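Local coordinates for periplasmic binding protein (Mycobacterium smegmatis, PDB 4MDY) that probably captures an iron compound outside the cell membrane and hands it to an ABC transporter, as a solute-binding lipoprotein of family 8, at residues W57-W68 and K265-S275; S157-V165 and Y279-P287. One frame throughout, in Å; residues are numbered along the deposited sequence.

Contact 1: W57-W68 and K265-S275; sequences WFGGEPFGVWPW and KELAGAIAFAS
Trp57 lays its six-membered ring beside Phe273, Trp57 CE3 standing 3.7 Å from Phe273 CE1 over one face of the phenyl ring, the two planes turned 49° apart. CG lies anti to the backbone N (chi1 -180°), which carries the indole out to the helix end, where the rim atom CH2 meets the Ala272 methyl. Phe58 follows, its CZ touching Ala272 CB from the ring edge. At Gly59 the carbonyl O takes a 2.7 Å hydrogen bond from Lys265 NZ, in the carbonyl plane and on a lone pair; the lysine gets there fully extended, and its ammonium also makes a longer, weak salt bridge to Glu61 OE2. Trp66 packs one face on the helix, Gly269 CA sitting 4.0 Å from its six-membered ring centroid in a CH-pi contact; Phe273 CE1 lies over the indole face, 3.3 Å from Trp66 NE1, whose N-H makes a weak bond to Phe58 O. Pro67 CB rests against Glu266 OE2. Trp68 drops as a knob among Glu266, Gly269, Ala270 and Phe273, aiming its edge at the Phe273 face with planes at 71°; Asp42 takes its NE1 proton. Trp57, Trp66, Trp68 and Phe273 thus make an aromatic cluster joining a loop to helix 265-273, consistent with the interlobe cleft of this binding-protein family.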
loop_
_atom_site.group_PDB
_atom_site.type_symbol
_atom_site.label_atom_id
_atom_site.label_comp_id
_atom_site.label_asym_id
_atom_site.label_seq_id
_atom_site.Cartn_x
_atom_site.Cartn_y
_atom_site.Cartn_z
ATOM N N TRP A 57 -8.561 4.365 5.831
ATOM C CA TRP A 57 -7.256 5.017 5.874
ATOM C C TRP A 57 -7.362 6.444 5.323
ATOM O O TRP A 57 -7.218 7.407 6.073
ATOM C CB TRP A 57 -6.225 4.167 5.115
ATOM C CG TRP A 57 -4.838 4.722 5.084
ATOM C CD1 TRP A 57 -4.323 5.729 5.858
ATOM C CD2 TRP A 57 -3.766 4.272 4.252
ATOM N NE1 TRP A 57 -3.003 5.943 5.537
ATOM C CE2 TRP A 57 -2.638 5.064 4.553
ATOM C CE3 TRP A 57 -3.656 3.284 3.268
ATOM C CZ2 TRP A 57 -1.410 4.897 3.906
ATOM C CZ3 TRP A 57 -2.437 3.118 2.627
ATOM C CH2 TRP A 57 -1.332 3.917 2.951
ATOM N N PHE A 58 -7.610 6.582 4.025
ATOM C CA PHE A 58 -7.825 7.903 3.420
ATOM C C PHE A 58 -8.624 7.815 2.124
ATOM O O PHE A 58 -8.912 6.718 1.640
ATOM C CB PHE A 58 -6.485 8.611 3.170
ATOM C CG PHE A 58 -5.689 8.039 2.022
ATOM C CD1 PHE A 58 -4.980 6.854 2.174
ATOM C CD2 PHE A 58 -5.630 8.698 0.798
ATOM C CE1 PHE A 58 -4.242 6.326 1.121
ATOM C CE2 PHE A 58 -4.894 8.178 -0.259
ATOM C CZ PHE A 58 -4.199 6.989 -0.095
ATOM N N GLY A 59 -8.986 8.980 1.582
ATOM C CA GLY A 59 -9.646 9.079 0.282
ATOM C C GLY A 59 -11.167 9.105 0.281
ATOM O O GLY A 59 -11.775 9.289 -0.770
ATOM N N GLY A 60 -11.786 8.908 1.443
ATOM C CA GLY A 60 -13.248 8.926 1.558
ATOM C C GLY A 60 -13.964 7.969 0.625
ATOM O O GLY A 60 -14.995 8.312 0.050
ATOM N N GLU A 61 -13.413 6.770 0.462
ATOM C CA GLU A 61 -14.003 5.763 -0.411
ATOM C C GLU A 61 -15.104 5.026 0.341
ATOM O O GLU A 61 -15.025 4.884 1.556
ATOM C CB GLU A 61 -12.940 4.765 -0.863
ATOM C CG GLU A 61 -11.779 5.404 -1.610
ATOM C CD GLU A 61 -12.163 5.923 -2.987
ATOM O OE1 GLU A 61 -13.088 5.358 -3.606
ATOM O OE2 GLU A 61 -11.532 6.895 -3.458
ATOM N N PRO A 62 -16.131 4.547 -0.377
ATOM C CA PRO A 62 -17.210 3.802 0.291
ATOM C C PRO A 62 -16.708 2.530 0.982
ATOM O O PRO A 62 -16.057 1.681 0.346
ATOM C CB PRO A 62 -18.187 3.465 -0.845
ATOM C CG PRO A 62 -17.476 3.789 -2.117
ATOM C CD PRO A 62 -16.406 4.776 -1.804
ATOM N N PHE A 63 -17.001 2.429 2.280
ATOM C CA PHE A 63 -16.543 1.327 3.136
ATOM C C PHE A 63 -15.019 1.266 3.313
ATOM O O PHE A 63 -14.492 0.267 3.804
ATOM C CB PHE A 63 -17.085 -0.016 2.632
ATOM C CG PHE A 63 -18.583 -0.078 2.588
ATOM C CD1 PHE A 63 -19.318 -0.121 3.762
ATOM C CD2 PHE A 63 -19.256 -0.089 1.377
ATOM C CE1 PHE A 63 -20.698 -0.181 3.728
ATOM C CE2 PHE A 63 -20.637 -0.148 1.334
ATOM C CZ PHE A 63 -21.356 -0.191 2.511
ATOM N N GLY A 64 -14.327 2.340 2.940
ATOM C CA GLY A 64 -12.860 2.376 2.941
ATOM C C GLY A 64 -12.241 1.491 1.873
ATOM O O GLY A 64 -11.029 1.263 1.875
ATOM N N VAL A 65 -13.074 1.004 0.957
ATOM C CA VAL A 65 -12.660 0.076 -0.086
ATOM C C VAL A 65 -12.563 0.853 -1.395
ATOM O O VAL A 65 -13.548 1.412 -1.881
ATOM C CB VAL A 65 -13.650 -1.097 -0.221
ATOM C CG1 VAL A 65 -13.250 -2.036 -1.353
ATOM C CG2 VAL A 65 -13.726 -1.872 1.082
ATOM N N TRP A 66 -11.360 0.874 -1.951
ATOM C CA TRP A 66 -11.064 1.644 -3.157
ATOM C C TRP A 66 -11.581 0.925 -4.410
ATOM O O TRP A 66 -11.909 -0.270 -4.350
ATOM C CB TRP A 66 -9.550 1.915 -3.235
ATOM C CG TRP A 66 -9.096 2.991 -2.272
ATOM C CD1 TRP A 66 -9.136 2.943 -0.907
ATOM C CD2 TRP A 66 -8.545 4.269 -2.606
ATOM N NE1 TRP A 66 -8.643 4.102 -0.375
ATOM C CE2 TRP A 66 -8.271 4.935 -1.398
ATOM C CE3 TRP A 66 -8.262 4.918 -3.811
ATOM C CZ2 TRP A 66 -7.715 6.216 -1.361
ATOM C CZ3 TRP A 66 -7.712 6.188 -3.768
ATOM C CH2 TRP A 66 -7.439 6.816 -2.556
ATOM N N PRO A 67 -11.669 1.650 -5.548
ATOM C CA PRO A 67 -12.330 1.105 -6.737
ATOM C C PRO A 67 -11.837 -0.267 -7.206
ATOM O O PRO A 67 -12.622 -1.058 -7.700
ATOM C CB PRO A 67 -12.060 2.176 -7.799
ATOM C CG PRO A 67 -11.984 3.443 -7.017
ATOM C CD PRO A 67 -11.258 3.052 -5.758
ATOM N N TRP A 68 -10.549 -0.545 -7.049
ATOM C CA TRP A 68 -9.984 -1.822 -7.502
ATOM C C TRP A 68 -10.409 -3.033 -6.658
ATOM O O TRP A 68 -10.126 -4.166 -7.029
ATOM C CB TRP A 68 -8.459 -1.735 -7.548
ATOM C CG TRP A 68 -7.870 -1.347 -6.244
ATOM C CD1 TRP A 68 -7.690 -2.151 -5.157
ATOM C CD2 TRP A 68 -7.415 -0.045 -5.859
ATOM N NE1 TRP A 68 -7.139 -1.436 -4.131
ATOM C CE2 TRP A 68 -6.961 -0.140 -4.530
ATOM C CE3 TRP A 68 -7.346 1.196 -6.512
ATOM C CZ2 TRP A 68 -6.434 0.953 -3.836
ATOM C CZ3 TRP A 68 -6.812 2.282 -5.821
ATOM C CH2 TRP A 68 -6.365 2.149 -4.499
ATOM N N LYS A 265 -5.848 10.552 -8.420
ATOM C CA LYS A 265 -6.162 10.036 -7.092
ATOM C C LYS A 265 -6.089 8.503 -7.038
ATOM O O LYS A 265 -5.559 7.937 -6.076
ATOM C CB LYS A 265 -7.550 10.482 -6.649
ATOM C CG LYS A 265 -7.867 10.098 -5.214
ATOM C CD LYS A 265 -9.342 10.233 -4.922
ATOM C CE LYS A 265 -9.624 10.164 -3.439
ATOM N NZ LYS A 265 -11.089 10.236 -3.219
ATOM N N GLU A 266 -6.621 7.836 -8.061
ATOM C CA GLU A 266 -6.676 6.374 -8.036
ATOM C C GLU A 266 -5.275 5.781 -8.115
ATOM O O GLU A 266 -4.972 4.817 -7.422
ATOM C CB GLU A 266 -7.561 5.798 -9.150
ATOM C CG GLU A 266 -8.118 4.430 -8.765
ATOM C CD GLU A 266 -8.574 3.581 -9.930
ATOM O OE1 GLU A 266 -8.528 4.052 -11.090
ATOM O OE2 GLU A 266 -8.983 2.427 -9.672
ATOM N N LEU A 267 -4.416 6.370 -8.935
ATOM C CA LEU A 267 -3.056 5.861 -9.056
ATOM C C LEU A 267 -2.273 6.141 -7.773
ATOM O O LEU A 267 -1.529 5.278 -7.307
ATOM C CB LEU A 267 -2.359 6.427 -10.292
ATOM C CG LEU A 267 -0.917 5.965 -10.511
ATOM C CD1 LEU A 267 -0.790 4.444 -10.436
ATOM C CD2 LEU A 267 -0.410 6.472 -11.850
ATOM N N ALA A 268 -2.463 7.325 -7.183
ATOM C CA ALA A 268 -1.845 7.635 -5.898
ATOM C C ALA A 268 -2.305 6.631 -4.855
ATOM O O ALA A 268 -1.501 6.108 -4.090
ATOM C CB ALA A 268 -2.188 9.052 -5.446
ATOM N N GLY A 269 -3.606 6.364 -4.826
ATOM C CA GLY A 269 -4.160 5.390 -3.886
ATOM C C GLY A 269 -3.599 4.001 -4.125
ATOM O O GLY A 269 -3.244 3.296 -3.186
ATOM N N ALA A 270 -3.504 3.613 -5.390
ATOM C CA ALA A 270 -3.028 2.278 -5.742
ATOM C C ALA A 270 -1.583 2.062 -5.294
ATOM O O ALA A 270 -1.264 1.026 -4.735
ATOM C CB ALA A 270 -3.189 2.033 -7.236
ATOM N N ILE A 271 -0.733 3.065 -5.489
ATOM C CA ILE A 271 0.655 3.028 -5.008
ATOM C C ILE A 271 0.722 2.908 -3.480
ATOM O O ILE A 271 1.482 2.096 -2.949
ATOM C CB ILE A 271 1.436 4.270 -5.475
ATOM C CG1 ILE A 271 1.600 4.236 -6.993
ATOM C CG2 ILE A 271 2.798 4.356 -4.795
ATOM C CD1 ILE A 271 1.952 5.573 -7.613
ATOM N N ALA A 272 -0.087 3.707 -2.788
ATOM C CA ALA A 272 -0.139 3.704 -1.331
ATOM C C ALA A 272 -0.538 2.351 -0.767
ATOM O O ALA A 272 0.083 1.867 0.173
ATOM C CB ALA A 272 -1.105 4.770 -0.831
ATOM N N PHE A 273 -1.574 1.745 -1.337
ATOM C CA PHE A 273 -2.069 0.465 -0.841
ATOM C C PHE A 273 -1.119 -0.700 -1.125
ATOM O O PHE A 273 -1.043 -1.645 -0.330
ATOM C CB PHE A 273 -3.449 0.171 -1.407
ATOM C CG PHE A 273 -4.560 0.660 -0.533
ATOM C CD1 PHE A 273 -4.842 2.018 -0.441
ATOM C CD2 PHE A 273 -5.313 -0.235 0.214
ATOM C CE1 PHE A 273 -5.866 2.472 0.379
ATOM C CE2 PHE A 273 -6.328 0.215 1.036
ATOM C CZ PHE A 273 -6.602 1.568 1.115
ATOM N N ALA A 274 -0.410 -0.637 -2.249
ATOM C CA ALA A 274 0.613 -1.639 -2.576
ATOM C C ALA A 274 0.112 -3.055 -2.272
ATOM O O ALA A 274 0.738 -3.805 -1.522
ATOM C CB ALA A 274 1.885 -1.342 -1.798
ATOM N N SER A 275 -1.036 -3.401 -2.842
ATOM C CA SER A 275 -1.727 -4.639 -2.511
ATOM C C SER A 275 -1.835 -5.569 -3.718
ATOM O O SER A 275 -1.557 -5.162 -4.842
ATOM C CB SER A 275 -3.123 -4.303 -1.988
ATOM O OG SER A 275 -4.030 -4.120 -3.049
#

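Contact 2: S157-V165 and Y279-P287; sequences SVDDRFTTV and YPVVADQLP
Two nearly parallel helices, 148-168 and 279-294, pack side by side here, their local axes 9.6 Å apart and inclined by 11°. Val158 begins the seam, CG1 lying 3.7 Å from Tyr279 CB and CG2 reaching Pro280 CD. One turn on, Phe162 points the edge of its ring at the face of Tyr279 in an offset edge-to-face pair, with planes at 86° and Phe162 CZ 3.6 Å from Tyr279 CD1; next to CZ on the rim, CE1 meets Ala283 CB. That methyl is shared: Ala283 CB also lies over one face of the Arg161 guanidinium, 3.8 Å from Arg161 NH2. Arg161, bent at chi2 and chi3, reaches across to the second helix, where NH2 lies 2.6 Å from Asp284 OD1. The oxygen is nearly in the guanidinium plane, but the nitrogen comes from above the carboxylate plane, and the planes are 47° apart, so one hydrogen bond, from NH2 alone, carries the salt bridge. Val165 closes the seam with CG1 3.6 Å from CG of Pro287, the residue at which the second helix kinks. Helix 279-294 thus packs against helix 148-168, and a long helix linking two lobes is characteristic of the family 8 solute-binding fold.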
loop_
_atom_site.group_PDB
_atom_site.type_symbol
_atom_site.label_atom_id
_atom_site.label_comp_id
_atom_site.label_asym_id
_atom_site.label_seq_id
_atom_site.Cartn_x
_atom_site.Cartn_y
_atom_site.Cartn_z
ATOM N N SER A 157 1.629 -13.134 -9.819
ATOM C CA SER A 157 0.944 -12.376 -10.869
ATOM C C SER A 157 1.374 -10.904 -10.893
ATOM O O SER A 157 1.600 -10.338 -11.959
ATOM C CB SER A 157 -0.570 -12.477 -10.674
ATOM O OG SER A 157 -1.255 -11.843 -11.732
ATOM N N VAL A 158 1.479 -10.297 -9.714
ATOM C CA VAL A 158 1.944 -8.915 -9.584
ATOM C C VAL A 158 3.383 -8.764 -10.065
ATOM O O VAL A 158 3.678 -7.870 -10.851
ATOM C CB VAL A 158 1.822 -8.413 -8.131
ATOM C CG1 VAL A 158 2.588 -7.107 -7.927
ATOM C CG2 VAL A 158 0.357 -8.245 -7.757
ATOM N N ASP A 159 4.270 -9.641 -9.591
ATOM C CA ASP A 159 5.669 -9.624 -10.024
ATOM C C ASP A 159 5.761 -9.718 -11.548
ATOM O O ASP A 159 6.503 -8.957 -12.186
ATOM C CB ASP A 159 6.455 -10.778 -9.383
ATOM C CG ASP A 159 6.746 -10.550 -7.903
ATOM O OD1 ASP A 159 6.640 -9.395 -7.430
ATOM O OD2 ASP A 159 7.090 -11.532 -7.205
ATOM N N ASP A 160 4.993 -10.642 -12.122
ATOM C CA ASP A 160 4.962 -10.843 -13.573
ATOM C C ASP A 160 4.457 -9.619 -14.335
ATOM O O ASP A 160 4.974 -9.309 -15.402
ATOM C CB ASP A 160 4.105 -12.061 -13.938
ATOM C CG ASP A 160 4.744 -13.382 -13.523
ATOM O OD1 ASP A 160 5.947 -13.409 -13.175
ATOM O OD2 ASP A 160 4.032 -14.406 -13.546
ATOM N N ARG A 161 3.447 -8.937 -13.806
ATOM C CA ARG A 161 2.982 -7.680 -14.417
ATOM C C ARG A 161 4.110 -6.657 -14.548
ATOM O O ARG A 161 4.293 -6.072 -15.612
ATOM C CB ARG A 161 1.824 -7.059 -13.625
ATOM C CG ARG A 161 0.491 -7.793 -13.730
ATOM C CD ARG A 161 -0.056 -7.868 -15.152
ATOM N NE ARG A 161 -0.221 -6.551 -15.779
ATOM C CZ ARG A 161 -1.240 -5.717 -15.561
ATOM N NH1 ARG A 161 -2.225 -6.029 -14.719
ATOM N NH2 ARG A 161 -1.272 -4.550 -16.195
ATOM N N PHE A 162 4.874 -6.445 -13.477
ATOM C CA PHE A 162 5.981 -5.482 -13.517
ATOM C C PHE A 162 7.136 -5.942 -14.419
ATOM O O PHE A 162 7.735 -5.125 -15.120
ATOM C CB PHE A 162 6.465 -5.153 -12.101
ATOM C CG PHE A 162 5.425 -4.464 -11.261
ATOM C CD1 PHE A 162 4.782 -3.315 -11.727
ATOM C CD2 PHE A 162 5.071 -4.960 -10.018
ATOM C CE1 PHE A 162 3.813 -2.677 -10.965
ATOM C CE2 PHE A 162 4.107 -4.323 -9.253
ATOM C CZ PHE A 162 3.475 -3.183 -9.726
ATOM N N THR A 163 7.430 -7.240 -14.408
ATOM C CA THR A 163 8.404 -7.836 -15.338
ATOM C C THR A 163 7.997 -7.570 -16.789
ATOM O O THR A 163 8.838 -7.268 -17.630
ATOM C CB THR A 163 8.528 -9.360 -15.118
ATOM O OG1 THR A 163 9.281 -9.609 -13.924
ATOM C CG2 THR A 163 9.233 -10.050 -16.296
ATOM N N THR A 164 6.704 -7.684 -17.070
ATOM C CA THR A 164 6.179 -7.454 -18.409
ATOM C C THR A 164 6.294 -5.976 -18.809
ATOM O O THR A 164 6.539 -5.673 -19.976
ATOM C CB THR A 164 4.716 -7.930 -18.521
ATOM O OG1 THR A 164 4.671 -9.351 -18.358
ATOM C CG2 THR A 164 4.118 -7.579 -19.868
ATOM N N VAL A 165 6.120 -5.067 -17.847
ATOM C CA VAL A 165 6.283 -3.630 -18.111
ATOM C C VAL A 165 7.708 -3.354 -18.601
ATOM O O VAL A 165 7.915 -2.608 -19.563
ATOM C CB VAL A 165 5.980 -2.766 -16.866
ATOM C CG1 VAL A 165 6.381 -1.315 -17.102
ATOM C CG2 VAL A 165 4.501 -2.844 -16.504
ATOM N N TYR A 279 -1.759 -3.129 -7.004
ATOM C CA TYR A 279 -0.570 -3.096 -7.855
ATOM C C TYR A 279 -0.836 -3.321 -9.356
ATOM O O TYR A 279 -0.161 -2.705 -10.181
ATOM C CB TYR A 279 0.518 -4.058 -7.352
ATOM C CG TYR A 279 1.541 -3.442 -6.412
ATOM C CD1 TYR A 279 2.043 -2.150 -6.614
ATOM C CD2 TYR A 279 2.038 -4.171 -5.337
ATOM C CE1 TYR A 279 2.979 -1.599 -5.751
ATOM C CE2 TYR A 279 2.981 -3.636 -4.480
ATOM C CZ TYR A 279 3.453 -2.355 -4.688
ATOM O OH TYR A 279 4.390 -1.839 -3.829
ATOM N N PRO A 280 -1.797 -4.200 -9.717
ATOM C CA PRO A 280 -2.231 -4.273 -11.121
ATOM C C PRO A 280 -2.689 -2.931 -11.695
ATOM O O PRO A 280 -2.432 -2.653 -12.867
ATOM C CB PRO A 280 -3.378 -5.291 -11.079
ATOM C CG PRO A 280 -2.976 -6.217 -9.975
ATOM C CD PRO A 280 -2.355 -5.317 -8.930
ATOM N N VAL A 281 -3.336 -2.100 -10.881
ATOM C CA VAL A 281 -3.725 -0.747 -11.318
ATOM C C VAL A 281 -2.487 0.117 -11.604
ATOM O O VAL A 281 -2.466 0.885 -12.570
ATOM C CB VAL A 281 -4.627 -0.050 -10.276
ATOM C CG1 VAL A 281 -4.874 1.410 -10.648
ATOM C CG2 VAL A 281 -5.941 -0.799 -10.130
ATOM N N VAL A 282 -1.458 -0.026 -10.770
ATOM C CA VAL A 282 -0.192 0.678 -10.973
ATOM C C VAL A 282 0.464 0.202 -12.270
ATOM O O VAL A 282 0.937 1.022 -13.060
ATOM C CB VAL A 282 0.770 0.491 -9.773
ATOM C CG1 VAL A 282 2.104 1.185 -10.021
ATOM C CG2 VAL A 282 0.132 0.992 -8.477
ATOM N N ALA A 283 0.471 -1.111 -12.501
ATOM C CA ALA A 283 1.072 -1.664 -13.720
ATOM C C ALA A 283 0.304 -1.230 -14.980
ATOM O O ALA A 283 0.888 -1.126 -16.055
ATOM C CB ALA A 283 1.166 -3.181 -13.638
ATOM N N ASP A 284 -0.994 -0.970 -14.847
ATOM C CA ASP A 284 -1.789 -0.468 -15.972
ATOM C C ASP A 284 -1.515 1.004 -16.246
ATOM O O ASP A 284 -1.238 1.381 -17.386
ATOM C CB ASP A 284 -3.291 -0.642 -15.721
ATOM C CG ASP A 284 -3.794 -2.022 -16.078
ATOM O OD1 ASP A 284 -3.104 -2.747 -16.826
ATOM O OD2 ASP A 284 -4.894 -2.383 -15.618
ATOM N N GLN A 285 -1.602 1.830 -15.205
ATOM C CA GLN A 285 -1.706 3.286 -15.388
ATOM C C GLN A 285 -0.379 4.052 -15.339
ATOM O O GLN A 285 -0.252 5.109 -15.963
ATOM C CB GLN A 285 -2.678 3.879 -14.367
ATOM C CG GLN A 285 -4.087 3.318 -14.479
ATOM C CD GLN A 285 -5.111 4.067 -13.636
ATOM O OE1 GLN A 285 -4.897 5.213 -13.235
ATOM N NE2 GLN A 285 -6.252 3.421 -13.383
ATOM N N LEU A 286 0.604 3.545 -14.601
ATOM C CA LEU A 286 1.875 4.262 -14.473
ATOM C C LEU A 286 2.762 4.170 -15.714
ATOM O O LEU A 286 3.374 5.172 -16.086
ATOM C CB LEU A 286 2.656 3.821 -13.222
ATOM C CG LEU A 286 3.950 4.602 -12.917
ATOM C CD1 LEU A 286 3.722 6.108 -12.844
ATOM C CD2 LEU A 286 4.578 4.103 -11.625
ATOM N N PRO A 287 2.865 2.979 -16.345
ATOM C CA PRO A 287 3.788 2.937 -17.486
ATOM C C PRO A 287 3.484 3.904 -18.641
ATOM O O PRO A 287 4.416 4.485 -19.180
ATOM C CB PRO A 287 3.748 1.468 -17.921
ATOM C CG PRO A 287 3.440 0.735 -16.644
ATOM C CD PRO A 287 2.451 1.623 -15.939
#

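How the contacts relate
The centres of contacts 1 and 2 lie about 17 Å apart, and their segments alternate along the chain: 57-68, 157-165, 265-275, 279-287. Helix 265-273 of contact 1 and helix 279-294 of contact 2 follow each other after the last strand, 260-262, of the four-stranded parallel sheet, joined by a short turn. They also touch directly: Trp68 CB meets Val281 CG2, Ala270 CB meets Val282 CG2, and Glu266 probably hydrogen-bonds Gln285. The C-terminal part of the chain therefore reaches both the loop before helix 67-73 and the long helix 148-168, tying early, middle and late sequence together, consistent with the rigid two-lobed build of this family.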